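Local atomic coordinates of arylsulfatase (Pseudoalteromonas sp. MB47, PDB entry 7AJ0), a protein that probably removes sulfate groups from fucoidan, a sulfated polysaccharide, as an exo-acting, thermostable sulfatase that carries a calcium ion and assembles as a hexamer. Residues L58-G63 with K270-N275; N275-K280 with R292-E297; A287-R292 with T332-G337. One frame throughout, in Å; residues are numbered along the deposited sequence.

Contact 1 of 3, residues L58-G63 with K270-N275; sequences LVDDLG and KIHNDN. With CA (calcium ion), chain G.
Asp60 pairs through its backbone with the cis peptide between Lys270 and Ile271. Asp60 N donates to Lys270 O at 2.9 Å, and Ile271 N donates to Asp60 O at 2.8 Å. A cis peptide presents its C=O and N-H on the same side, which lets one residue take both.

The two aspartates hold calcium by one oxygen each: OD1 of Asp60 at 2.2 Å and OD1 of Asp61 at 2.3 Å from the ion. Cys102, Asp325 and Asn326 complete the protein ligands, as expected of a sulfatase active site.

The other carboxylate oxygens lie beside His272. Asp60 OD2 meets the ring edge, 3.1 Å from His272 CD2, with the two planes 47° apart. With CG anti to the backbone N (chi1 -163°), the Asp60 carboxylate spans ion and ring. Asp61 OD2 approaches the same ring carbon obliquely. These oxygens also form salt bridges, Asp60 with Lys157 and Asp61 with Lys345. His272 ND1 donates to Asn273 O in the ring plane, which fixes the ring's rotation. A water over one ring face accepts from Asn273 N; its short approach to Asp61 OD2 is doubtful.

Apolar contact is thin: Ile271 CD1 lies 4.3 Å from Leu62 CD1.

Strand 53-59 runs between strands 262-267 and 318-324; helix 290-311 reaches Leu62 through Met295, and helix 102-111 packs on Leu58.

Contact 2 of 3, residues N275-K280 with R292-E297; sequences NYPAPK and RDAMVE
Pro277 lies against helix 290-311, over Asp293 and Ala294. Its CG is 3.6 Å from Ala294 N, 3.7 Å from Asp293 CB and 4.0 Å from Ala294 CB. The ring thus rests on the backbone of the helix as well as on two CB atoms. The small Ala294 methyl also meets Asn275, whose OD1 comes to 3.6 Å from Ala294 CB. ND2 of the same amide is hydrogen-bonded to Asp335.

Next to the proline is the one hydrogen bond between the segments. Ala278 N donates to Glu297 OE1 at 2.9 Å, nearly straight at 167°. OE1 receives it on its syn lone pair, the side of the other oxygen. The same OE1 touches Pro277 CA at 3.4 Å. Glu297 reaches this spot because its chain leaves CB opposite the backbone N (chi1 176°) and runs on extended.

A second shell fixes both acids. Glu297 OE2 takes a hydrogen bond from Gln242 NE2 of helix 240-258. Asp293 turns its oxygens to Ser285 OG and Gly283 N, in the loop that leads back to this helix. The Tyr276 CB points away from the helix, and Arg193 of a second subunit makes a cation-pi contact with its ring.

The bonds named to Glu297 come from neutral donors, one backbone N-H and one amide. Lys270 packs beside OE1, but its NZ is salt-bridged to Asp241, which Glu297 also touches. This is consistent with a carboxylate that accepts on both oxygens and ties the loop to the helix by its backbone.

Contact 3 of 3, residues A287-R292 with T332-G337; sequences AAMPVR and TWPDSG
Val291 is the tight centre of this contact, set into the turn at Asp335, the middle of an inverse gamma turn. Val291 CB lies 3.3 Å from Asp335 OD1, which also takes a hydrogen bond from Asn275 ND2. Val291 CG1 touches two carbonyl oxygens, Pro334 O and Ser336 O, each at 3.6 Å. The valine puts CG1 between its own backbone N and carbonyl carbon (chi1 72°), and CG2 turns to Asp335 OD1.

The Met289 side is looser. Met289 brings only its CE to Pro334, 3.8 Å from CG, and the two side chains cross at about a right angle. Met289 also packs on Met472 of a third subunit and Asp197 of a second. A water bridges Val291 N and Pro334 O.

Arg292 makes the polar part of the contact. Its NH1 donates to Ser336 O at 3.1 Å, bent to 146° and tilted from the guanidinium plane. NE goes to Ile76 O, and NH2 to Asn471 O of a third subunit. A leucine here would probably leave these three carbonyls without their shared donor and weaken the link to the neighbouring subunit. One guanidinium therefore ties helix start, loop and subunit interface together through carbonyl oxygens, with no carboxylate among these partners.

How the contacts relate
The three contacts form a cluster, with centres 10 to 11 Å apart. Contact 1 holds the calcium site. Contacts 2 and 3 lie farther out, on the first turns of helix 290-311, and share Arg292. Asn275 joins contacts 1 and 2, with its side chain about 11 Å from the calcium. It also reaches contact 3: Asn275 ND2 is 2.5 Å from Asp335 OD1, a probable hydrogen bond that looks short. Lys270 CD packs on Ala294 CB at 3.7 Å, from contact 1 to contact 2. Pro277 CG meets Pro290 O at 3.4 Å, from contact 2 to contact 3. All three contacts touch Arg193 of the second subunit, so the cluster runs from metal site to subunit interface.

Contact 1 of 3, residues L58-G63 with K270-N275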
ATOM      1  N   LEU A  58       5.973 -18.639  34.089  1.00 22.18           N
ATOM      2  CA  LEU A  58       6.106 -17.516  33.168  1.00 22.02           C
ATOM      3  C   LEU A  58       6.813 -18.013  31.914  1.00 22.03           C
ATOM      4  O   LEU A  58       8.026 -18.239  31.922  1.00 22.27           O
ATOM      5  CB  LEU A  58       6.870 -16.375  33.829  1.00 22.18           C
ATOM      6  CG  LEU A  58       6.879 -15.025  33.118  1.00 22.07           C
ATOM      7  CD1 LEU A  58       5.479 -14.446  33.000  1.00 26.64           C
ATOM      8  CD2 LEU A  58       7.796 -14.073  33.873  1.00 28.00           C
ATOM      9  N   VAL A  59       6.054 -18.188  30.843  1.00 21.83           N
ATOM     10  CA  VAL A  59       6.608 -18.580  29.553  1.00 21.86           C
ATOM     11  C   VAL A  59       6.998 -17.323  28.789  1.00 21.82           C
ATOM     12  O   VAL A  59       6.329 -16.287  28.881  1.00 21.66           O
ATOM     13  CB  VAL A  59       5.604 -19.432  28.756  1.00 21.75           C
ATOM     14  CG1 VAL A  59       6.265 -19.997  27.509  1.00 22.34           C
ATOM     15  CG2 VAL A  59       5.057 -20.549  29.626  1.00 29.78           C
ATOM     16  N   ASP A  60       8.082 -17.412  28.027  1.00 22.00           N
ATOM     17  CA  ASP A  60       8.638 -16.264  27.325  1.00 22.06           C
ATOM     18  C   ASP A  60       8.079 -16.197  25.909  1.00 23.01           C
ATOM     19  O   ASP A  60       8.128 -17.185  25.169  1.00 22.01           O
ATOM     20  CB  ASP A  60      10.165 -16.357  27.298  1.00 22.41           C
ATOM     21  CG  ASP A  60      10.832 -15.038  26.960  1.00 22.56           C
ATOM     22  OD1 ASP A  60      10.118 -14.041  26.744  1.00 25.19           O
ATOM     23  OD2 ASP A  60      12.079 -14.999  26.916  1.00 30.07           O
ATOM     24  N   ASP A  61       7.537 -15.032  25.545  1.00 21.82           N
ATOM     25  CA  ASP A  61       7.091 -14.759  24.178  1.00 21.78           C
ATOM     26  C   ASP A  61       6.037 -15.761  23.714  1.00 21.64           C
ATOM     27  O   ASP A  61       6.025 -16.185  22.557  1.00 21.74           O
ATOM     28  CB  ASP A  61       8.276 -14.743  23.209  1.00 22.07           C
ATOM     29  CG  ASP A  61       9.212 -13.572  23.448  1.00 22.26           C
ATOM     30  OD1 ASP A  61       8.940 -12.775  24.366  1.00 22.17           O
ATOM     31  OD2 ASP A  61      10.215 -13.445  22.716  1.00 22.56           O
ATOM     32  N   LEU A  62       5.137 -16.132  24.619  1.00 21.47           N
ATOM     33  CA  LEU A  62       4.063 -17.064  24.307  1.00 21.40           C
ATOM     34  C   LEU A  62       2.824 -16.293  23.875  1.00 21.30           C
ATOM     35  O   LEU A  62       2.372 -15.384  24.579  1.00 21.13           O
ATOM     36  CB  LEU A  62       3.742 -17.938  25.519  1.00 21.38           C
ATOM     37  CG  LEU A  62       2.727 -19.060  25.291  1.00 21.39           C
ATOM     38  CD1 LEU A  62       3.373 -20.198  24.513  1.00 21.60           C
ATOM     39  CD2 LEU A  62       2.154 -19.559  26.611  1.00 29.39           C
ATOM     40  N   GLY A  63       2.270 -16.663  22.722  1.00 26.86           N
ATOM     41  CA  GLY A  63       1.107 -15.976  22.210  1.00 21.22           C
ATOM     42  C   GLY A  63      -0.182 -16.389  22.897  1.00 22.88           C
ATOM     43  O   GLY A  63      -0.296 -17.467  23.482  1.00 21.17           O
ATOM     44  N   LYS A 270      12.283 -20.761  27.176  1.00 23.24           N
ATOM     45  CA  LYS A 270      11.412 -20.896  26.015  1.00 25.92           C
ATOM     46  C   LYS A 270      10.202 -19.979  26.162  1.00 22.64           C
ATOM     47  O   LYS A 270       9.775 -19.668  27.276  1.00 22.51           O
ATOM     48  CB  LYS A 270      10.975 -22.349  25.858  1.00 23.10           C
ATOM     49  CG  LYS A 270      12.094 -23.271  25.411  1.00 23.52           C
ATOM     50  CD  LYS A 270      11.829 -24.713  25.811  1.00 23.67           C
ATOM     51  CE  LYS A 270      12.949 -25.628  25.329  1.00 24.14           C
ATOM     52  NZ  LYS A 270      14.287 -25.215  25.843  1.00 24.44           N
ATOM     53  N   ILE A 271       9.635 -19.540  25.028  1.00 22.50           N
ATOM     54  CA  ILE A 271      10.037 -19.932  23.688  1.00 22.69           C
ATOM     55  C   ILE A 271      10.773 -18.801  22.967  1.00 22.82           C
ATOM     56  O   ILE A 271      10.545 -18.548  21.783  1.00 22.84           O
ATOM     57  CB  ILE A 271       8.805 -20.363  22.848  1.00 22.73           C
ATOM     58  CG1 ILE A 271       7.767 -19.235  22.798  1.00 22.22           C
ATOM     59  CG2 ILE A 271       8.178 -21.621  23.425  1.00 22.51           C
ATOM     60  CD1 ILE A 271       6.642 -19.491  21.824  1.00 28.53           C
ATOM     61  N   HIS A 272      11.647 -18.111  23.691  1.00 22.95           N
ATOM     62  CA  HIS A 272      12.467 -17.075  23.082  1.00 23.17           C
ATOM     63  C   HIS A 272      13.424 -17.690  22.066  1.00 23.56           C
ATOM     64  O   HIS A 272      13.914 -18.809  22.240  1.00 23.75           O
ATOM     65  CB  HIS A 272      13.258 -16.325  24.154  1.00 23.32           C
ATOM     66  CG  HIS A 272      13.608 -14.919  23.778  1.00 23.44           C
ATOM     67  ND1 HIS A 272      14.531 -14.614  22.800  1.00 23.81           N
ATOM     68  CD2 HIS A 272      13.164 -13.733  24.258  1.00 23.30           C
ATOM     69  CE1 HIS A 272      14.637 -13.301  22.692  1.00 23.88           C
ATOM     70  NE2 HIS A 272      13.817 -12.744  23.565  1.00 23.58           N
ATOM     71  N   ASN A 273      13.687 -16.951  20.994  1.00 23.71           N
ATOM     72  CA  ASN A 273      14.671 -17.397  20.013  1.00 24.16           C
ATOM     73  C   ASN A 273      16.078 -17.247  20.584  1.00 24.57           C
ATOM     74  O   ASN A 273      16.329 -16.392  21.437  1.00 24.55           O
ATOM     75  CB  ASN A 273      14.540 -16.591  18.722  1.00 28.25           C
ATOM     76  CG  ASN A 273      15.237 -15.245  18.800  1.00 24.47           C
ATOM     77  OD1 ASN A 273      14.800 -14.346  19.518  1.00 24.23           O
ATOM     78  ND2 ASN A 273      16.324 -15.097  18.051  1.00 24.97           N
ATOM     79  N   ASP A 274      17.004 -18.091  20.125  1.00 24.99           N
ATOM     80  CA  ASP A 274      16.751 -19.185  19.193  1.00 28.21           C
ATOM     81  C   ASP A 274      16.415 -20.444  19.985  1.00 24.95           C
ATOM     82  O   ASP A 274      17.163 -20.835  20.881  1.00 25.15           O
ATOM     83  CB  ASP A 274      17.976 -19.410  18.306  1.00 25.69           C
ATOM     84  CG  ASP A 274      18.405 -18.146  17.584  1.00 35.65           C
ATOM     85  OD1 ASP A 274      17.579 -17.584  16.832  1.00 25.69           O
ATOM     86  OD2 ASP A 274      19.556 -17.701  17.787  1.00 27.72           O
ATOM     87  N   ASN A 275      15.290 -21.074  19.655  1.00 24.66           N
ATOM     88  CA  ASN A 275      14.803 -22.206  20.429  1.00 24.53           C
ATOM     89  C   ASN A 275      15.615 -23.459  20.134  1.00 25.00           C
ATOM     90  O   ASN A 275      15.782 -23.845  18.973  1.00 25.27           O
ATOM     91  CB  ASN A 275      13.325 -22.463  20.133  1.00 24.16           C
ATOM     92  CG  ASN A 275      12.414 -21.560  20.923  1.00 23.70           C
ATOM     93  OD1 ASN A 275      12.234 -21.746  22.127  1.00 29.34           O
ATOM     94  ND2 ASN A 275      11.832 -20.572  20.255  1.00 23.51           N
TER
HETATM   95 CA    CA G 600       9.441 -11.996  26.435  1.00 22.07          CA
HETATM   96  O   HOH W   1      11.678 -14.560  20.964  1.00 22.07           O

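Contact 2 of 3, residues N275-K280 with R292-E297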
ATOM      1  N   ASN A 275      15.290 -21.074  19.655  1.00 24.66           N
ATOM      2  CA  ASN A 275      14.803 -22.206  20.429  1.00 24.53           C
ATOM      3  C   ASN A 275      15.615 -23.459  20.134  1.00 25.00           C
ATOM      4  O   ASN A 275      15.782 -23.845  18.973  1.00 25.27           O
ATOM      5  CB  ASN A 275      13.325 -22.463  20.133  1.00 24.16           C
ATOM      6  CG  ASN A 275      12.414 -21.560  20.923  1.00 23.70           C
ATOM      7  OD1 ASN A 275      12.234 -21.746  22.127  1.00 29.34           O
ATOM      8  ND2 ASN A 275      11.832 -20.572  20.255  1.00 23.51           N
ATOM      9  N   TYR A 276      16.110 -24.098  21.193  1.00 25.14           N
ATOM     10  CA  TYR A 276      16.845 -25.358  21.099  1.00 25.60           C
ATOM     11  C   TYR A 276      16.321 -26.296  22.176  1.00 25.49           C
ATOM     12  O   TYR A 276      16.832 -26.317  23.304  1.00 25.58           O
ATOM     13  CB  TYR A 276      18.348 -25.129  21.227  1.00 26.10           C
ATOM     14  CG  TYR A 276      18.969 -24.654  19.938  1.00 26.42           C
ATOM     15  CD1 TYR A 276      19.415 -25.562  18.991  1.00 26.87           C
ATOM     16  CD2 TYR A 276      19.090 -23.301  19.659  1.00 26.31           C
ATOM     17  CE1 TYR A 276      19.974 -25.138  17.806  1.00 27.22           C
ATOM     18  CE2 TYR A 276      19.647 -22.866  18.474  1.00 26.65           C
ATOM     19  CZ  TYR A 276      20.087 -23.789  17.551  1.00 27.11           C
ATOM     20  OH  TYR A 276      20.643 -23.363  16.370  1.00 27.50           O
ATOM     21  N   PRO A 277      15.291 -27.081  21.866  1.00 25.34           N
ATOM     22  CA  PRO A 277      14.752 -28.014  22.860  1.00 25.28           C
ATOM     23  C   PRO A 277      15.742 -29.121  23.187  1.00 25.82           C
ATOM     24  O   PRO A 277      16.721 -29.354  22.476  1.00 26.26           O
ATOM     25  CB  PRO A 277      13.497 -28.584  22.182  1.00 25.12           C
ATOM     26  CG  PRO A 277      13.183 -27.637  21.070  1.00 24.93           C
ATOM     27  CD  PRO A 277      14.501 -27.083  20.620  1.00 25.23           C
ATOM     28  N   ALA A 278      15.467 -29.812  24.289  1.00 25.84           N
ATOM     29  CA  ALA A 278      16.290 -30.951  24.659  1.00 26.38           C
ATOM     30  C   ALA A 278      16.211 -32.018  23.568  1.00 26.71           C
ATOM     31  O   ALA A 278      15.193 -32.136  22.879  1.00 26.49           O
ATOM     32  CB  ALA A 278      15.837 -31.528  25.996  1.00 26.34           C
ATOM     33  N   PRO A 279      17.281 -32.799  23.380  1.00 27.31           N
ATOM     34  CA  PRO A 279      17.248 -33.854  22.348  1.00 27.71           C
ATOM     35  C   PRO A 279      16.029 -34.756  22.417  1.00 27.62           C
ATOM     36  O   PRO A 279      15.524 -35.186  21.372  1.00 27.73           O
ATOM     37  CB  PRO A 279      18.545 -34.634  22.621  1.00 28.39           C
ATOM     38  CG  PRO A 279      19.473 -33.612  23.195  1.00 28.36           C
ATOM     39  CD  PRO A 279      18.611 -32.676  24.011  1.00 27.70           C
ATOM     40  N   LYS A 280      15.546 -35.060  23.623  1.00 27.48           N
ATOM     41  CA  LYS A 280      14.327 -35.845  23.771  1.00 27.41           C
ATOM     42  C   LYS A 280      13.201 -35.335  22.880  1.00 27.00           C
ATOM     43  O   LYS A 280      12.400 -36.124  22.364  1.00 31.57           O
ATOM     44  CB  LYS A 280      13.866 -35.815  25.232  1.00 27.19           C
ATOM     45  CG  LYS A 280      14.528 -36.822  26.144  1.00 34.58           C
ATOM     46  CD  LYS A 280      14.553 -36.337  27.598  1.00 48.21           C
ATOM     47  CE  LYS A 280      13.265 -35.625  28.008  1.00 27.55           C
ATOM     48  NZ  LYS A 280      13.284 -35.236  29.453  1.00 50.11           N
ATOM     49  N   ARG A 292       7.871 -25.319  18.090  1.00 23.72           N
ATOM     50  CA  ARG A 292       6.767 -26.169  18.524  1.00 23.65           C
ATOM     51  C   ARG A 292       7.261 -27.301  19.418  1.00 23.84           C
ATOM     52  O   ARG A 292       6.603 -27.650  20.406  1.00 23.70           O
ATOM     53  CB  ARG A 292       6.026 -26.737  17.315  1.00 23.90           C
ATOM     54  CG  ARG A 292       5.421 -25.688  16.398  1.00 23.78           C
ATOM     55  CD  ARG A 292       4.253 -24.940  17.040  1.00 23.37           C
ATOM     56  NE  ARG A 292       3.630 -24.033  16.075  1.00 23.33           N
ATOM     57  CZ  ARG A 292       3.806 -22.713  16.043  1.00 23.11           C
ATOM     58  NH1 ARG A 292       4.575 -22.104  16.938  1.00 22.90           N
ATOM     59  NH2 ARG A 292       3.194 -21.996  15.113  1.00 23.14           N
ATOM     60  N   ASP A 293       8.409 -27.894  19.076  1.00 24.22           N
ATOM     61  CA  ASP A 293       9.038 -28.852  19.978  1.00 24.44           C
ATOM     62  C   ASP A 293       9.285 -28.221  21.343  1.00 24.15           C
ATOM     63  O   ASP A 293       9.115 -28.874  22.380  1.00 24.18           O
ATOM     64  CB  ASP A 293      10.354 -29.353  19.385  1.00 24.91           C
ATOM     65  CG  ASP A 293      10.153 -30.221  18.158  1.00 25.77           C
ATOM     66  OD1 ASP A 293       8.994 -30.580  17.855  1.00 27.37           O
ATOM     67  OD2 ASP A 293      11.161 -30.547  17.495  1.00 25.72           O
ATOM     68  N   ALA A 294       9.692 -26.949  21.360  1.00 23.93           N
ATOM     69  CA  ALA A 294       9.897 -26.250  22.623  1.00 23.70           C
ATOM     70  C   ALA A 294       8.591 -26.091  23.384  1.00 23.35           C
ATOM     71  O   ALA A 294       8.582 -26.128  24.620  1.00 23.28           O
ATOM     72  CB  ALA A 294      10.527 -24.880  22.370  1.00 23.58           C
ATOM     73  N   MET A 295       7.480 -25.912  22.668  1.00 23.18           N
ATOM     74  CA  MET A 295       6.188 -25.787  23.334  1.00 22.92           C
ATOM     75  C   MET A 295       5.800 -27.096  24.012  1.00 23.11           C
ATOM     76  O   MET A 295       5.207 -27.088  25.096  1.00 22.98           O
ATOM     77  CB  MET A 295       5.126 -25.351  22.323  1.00 22.78           C
ATOM     78  CG  MET A 295       3.885 -24.721  22.947  1.00 34.71           C
ATOM     79  SD  MET A 295       4.275 -23.378  24.091  1.00 52.38           S
ATOM     80  CE  MET A 295       3.037 -23.640  25.359  1.00 37.72           C
ATOM     81  N   VAL A 296       6.137 -28.231  23.397  1.00 23.48           N
ATOM     82  CA  VAL A 296       5.874 -29.519  24.029  1.00 23.74           C
ATOM     83  C   VAL A 296       6.739 -29.689  25.273  1.00 23.83           C
ATOM     84  O   VAL A 296       6.290 -30.232  26.289  1.00 23.89           O
ATOM     85  CB  VAL A 296       6.097 -30.661  23.020  1.00 24.17           C
ATOM     86  CG1 VAL A 296       6.022 -32.010  23.708  1.00 24.53           C
ATOM     87  CG2 VAL A 296       5.068 -30.579  21.897  1.00 24.15           C
ATOM     88  N   GLU A 297       7.991 -29.226  25.217  1.00 23.89           N
ATOM     89  CA  GLU A 297       8.855 -29.298  26.391  1.00 24.02           C
ATOM     90  C   GLU A 297       8.301 -28.452  27.532  1.00 23.70           C
ATOM     91  O   GLU A 297       8.273 -28.894  28.685  1.00 23.82           O
ATOM     92  CB  GLU A 297      10.275 -28.856  26.028  1.00 24.19           C
ATOM     93  CG  GLU A 297      11.235 -28.798  27.215  1.00 24.37           C
ATOM     94  CD  GLU A 297      12.700 -28.878  26.800  1.00 25.93           C
ATOM     95  OE1 GLU A 297      12.972 -29.059  25.594  1.00 24.88           O
ATOM     96  OE2 GLU A 297      13.581 -28.762  27.681  1.00 24.95           O
TER

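Contact 3 of 3, residues A287-R292 with T332-G337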
ATOM      1  N   ALA A 287       4.257 -30.773  14.295  1.00 25.51           N
ATOM      2  CA  ALA A 287       4.821 -29.801  13.365  1.00 25.50           C
ATOM      3  C   ALA A 287       6.297 -30.068  13.103  1.00 25.79           C
ATOM      4  O   ALA A 287       6.785 -29.804  11.998  1.00 26.08           O
ATOM      5  CB  ALA A 287       4.635 -28.384  13.909  1.00 24.94           C
ATOM      6  N   ALA A 288       7.021 -30.576  14.100  1.00 27.39           N
ATOM      7  CA  ALA A 288       8.433 -30.929  13.954  1.00 26.11           C
ATOM      8  C   ALA A 288       9.275 -29.702  13.609  1.00 27.04           C
ATOM      9  O   ALA A 288      10.107 -29.724  12.699  1.00 26.39           O
ATOM     10  CB  ALA A 288       8.614 -32.030  12.905  1.00 26.77           C
ATOM     11  N   MET A 289       9.045 -28.621  14.344  1.00 25.46           N
ATOM     12  CA  MET A 289       9.819 -27.395  14.225  1.00 25.33           C
ATOM     13  C   MET A 289      10.323 -26.993  15.602  1.00 25.02           C
ATOM     14  O   MET A 289       9.660 -27.260  16.609  1.00 24.73           O
ATOM     15  CB  MET A 289       8.980 -26.261  13.624  1.00 25.06           C
ATOM     16  CG  MET A 289       8.704 -26.426  12.137  1.00 26.22           C
ATOM     17  SD  MET A 289      10.153 -26.115  11.106  1.00 25.96           S
ATOM     18  CE  MET A 289      10.269 -24.327  11.183  1.00 25.61           C
ATOM     19  N   PRO A 290      11.495 -26.356  15.676  1.00 25.12           N
ATOM     20  CA  PRO A 290      12.073 -26.051  16.996  1.00 24.93           C
ATOM     21  C   PRO A 290      11.127 -25.350  17.957  1.00 24.39           C
ATOM     22  O   PRO A 290      11.064 -25.732  19.132  1.00 24.26           O
ATOM     23  CB  PRO A 290      13.282 -25.169  16.643  1.00 25.14           C
ATOM     24  CG  PRO A 290      13.689 -25.639  15.291  1.00 25.62           C
ATOM     25  CD  PRO A 290      12.406 -25.990  14.573  1.00 25.52           C
ATOM     26  N   VAL A 291      10.381 -24.342  17.500  1.00 24.11           N
ATOM     27  CA  VAL A 291       9.557 -23.573  18.428  1.00 23.65           C
ATOM     28  C   VAL A 291       8.362 -24.388  18.908  1.00 23.48           C
ATOM     29  O   VAL A 291       7.867 -24.176  20.022  1.00 24.26           O
ATOM     30  CB  VAL A 291       9.108 -22.253  17.773  1.00 23.46           C
ATOM     31  CG1 VAL A 291       8.054 -22.515  16.712  1.00 23.50           C
ATOM     32  CG2 VAL A 291       8.586 -21.290  18.828  1.00 23.06           C
ATOM     33  N   ARG A 292       7.871 -25.319  18.090  1.00 23.72           N
ATOM     34  CA  ARG A 292       6.767 -26.169  18.524  1.00 23.65           C
ATOM     35  C   ARG A 292       7.261 -27.301  19.418  1.00 23.84           C
ATOM     36  O   ARG A 292       6.603 -27.650  20.406  1.00 23.70           O
ATOM     37  CB  ARG A 292       6.026 -26.737  17.315  1.00 23.90           C
ATOM     38  CG  ARG A 292       5.421 -25.688  16.398  1.00 23.78           C
ATOM     39  CD  ARG A 292       4.253 -24.940  17.040  1.00 23.37           C
ATOM     40  NE  ARG A 292       3.630 -24.033  16.075  1.00 23.33           N
ATOM     41  CZ  ARG A 292       3.806 -22.713  16.043  1.00 23.11           C
ATOM     42  NH1 ARG A 292       4.575 -22.104  16.938  1.00 22.90           N
ATOM     43  NH2 ARG A 292       3.194 -21.996  15.113  1.00 23.14           N
ATOM     44  N   THR A 332      11.210 -13.078  14.458  1.00 24.06           N
ATOM     45  CA  THR A 332      12.125 -14.202  14.317  1.00 24.33           C
ATOM     46  C   THR A 332      11.456 -15.415  13.679  1.00 24.31           C
ATOM     47  O   THR A 332      11.940 -16.539  13.842  1.00 24.43           O
ATOM     48  CB  THR A 332      12.720 -14.582  15.677  1.00 24.21           C
ATOM     49  OG1 THR A 332      11.674 -14.868  16.612  1.00 23.73           O
ATOM     50  CG2 THR A 332      13.576 -13.451  16.213  1.00 24.38           C
ATOM     51  N   TRP A 333      10.362 -15.205  12.956  1.00 24.21           N
ATOM     52  CA  TRP A 333       9.683 -16.298  12.275  1.00 24.26           C
ATOM     53  C   TRP A 333      10.684 -17.076  11.420  1.00 24.77           C
ATOM     54  O   TRP A 333      11.554 -16.468  10.781  1.00 25.15           O
ATOM     55  CB  TRP A 333       8.547 -15.739  11.407  1.00 24.24           C
ATOM     56  CG  TRP A 333       7.669 -16.797  10.840  1.00 24.29           C
ATOM     57  CD1 TRP A 333       6.512 -17.282  11.380  1.00 23.96           C
ATOM     58  CD2 TRP A 333       7.887 -17.530   9.630  1.00 24.75           C
ATOM     59  NE1 TRP A 333       5.995 -18.271  10.577  1.00 27.04           N
ATOM     60  CE2 TRP A 333       6.821 -18.441   9.496  1.00 24.69           C
ATOM     61  CE3 TRP A 333       8.878 -17.503   8.646  1.00 25.27           C
ATOM     62  CZ2 TRP A 333       6.717 -19.313   8.417  1.00 25.13           C
ATOM     63  CZ3 TRP A 333       8.774 -18.371   7.576  1.00 25.70           C
ATOM     64  CH2 TRP A 333       7.702 -19.263   7.470  1.00 26.65           C
ATOM     65  N   PRO A 334      10.591 -18.417  11.364  1.00 24.85           N
ATOM     66  CA  PRO A 334       9.560 -19.292  11.931  1.00 24.53           C
ATOM     67  C   PRO A 334       9.806 -19.741  13.366  1.00 24.25           C
ATOM     68  O   PRO A 334       9.137 -20.658  13.836  1.00 30.18           O
ATOM     69  CB  PRO A 334       9.600 -20.507  10.991  1.00 24.95           C
ATOM     70  CG  PRO A 334      11.042 -20.600  10.611  1.00 25.40           C
ATOM     71  CD  PRO A 334      11.577 -19.179  10.573  1.00 25.40           C
ATOM     72  N   ASP A 335      10.752 -19.110  14.052  1.00 24.23           N
ATOM     73  CA  ASP A 335      10.976 -19.377  15.472  1.00 23.99           C
ATOM     74  C   ASP A 335      10.088 -18.456  16.313  1.00 23.53           C
ATOM     75  O   ASP A 335      10.553 -17.618  17.087  1.00 24.98           O
ATOM     76  CB  ASP A 335      12.451 -19.208  15.813  1.00 24.29           C
ATOM     77  CG  ASP A 335      12.847 -19.950  17.077  1.00 37.87           C
ATOM     78  OD1 ASP A 335      11.956 -20.539  17.727  1.00 29.28           O
ATOM     79  OD2 ASP A 335      14.049 -19.950  17.419  1.00 24.51           O
ATOM     80  N   SER A 336       8.777 -18.632  16.136  1.00 23.29           N
ATOM     81  CA  SER A 336       7.788 -17.703  16.658  1.00 22.93           C
ATOM     82  C   SER A 336       6.560 -18.448  17.153  1.00 22.68           C
ATOM     83  O   SER A 336       6.132 -19.431  16.545  1.00 22.83           O
ATOM     84  CB  SER A 336       7.353 -16.696  15.579  1.00 23.01           C
ATOM     85  OG  SER A 336       8.467 -16.053  14.994  1.00 41.27           O
ATOM     86  N   GLY A 337       5.997 -17.964  18.255  1.00 22.36           N
ATOM     87  CA  GLY A 337       4.712 -18.429  18.718  1.00 22.15           C
ATOM     88  C   GLY A 337       3.590 -17.889  17.846  1.00 22.13           C
ATOM     89  O   GLY A 337       3.800 -17.255  16.811  1.00 22.29           O
TER
HETATM   90  O   HOH W   2      10.910 -22.923  14.799  1.00 30.15           O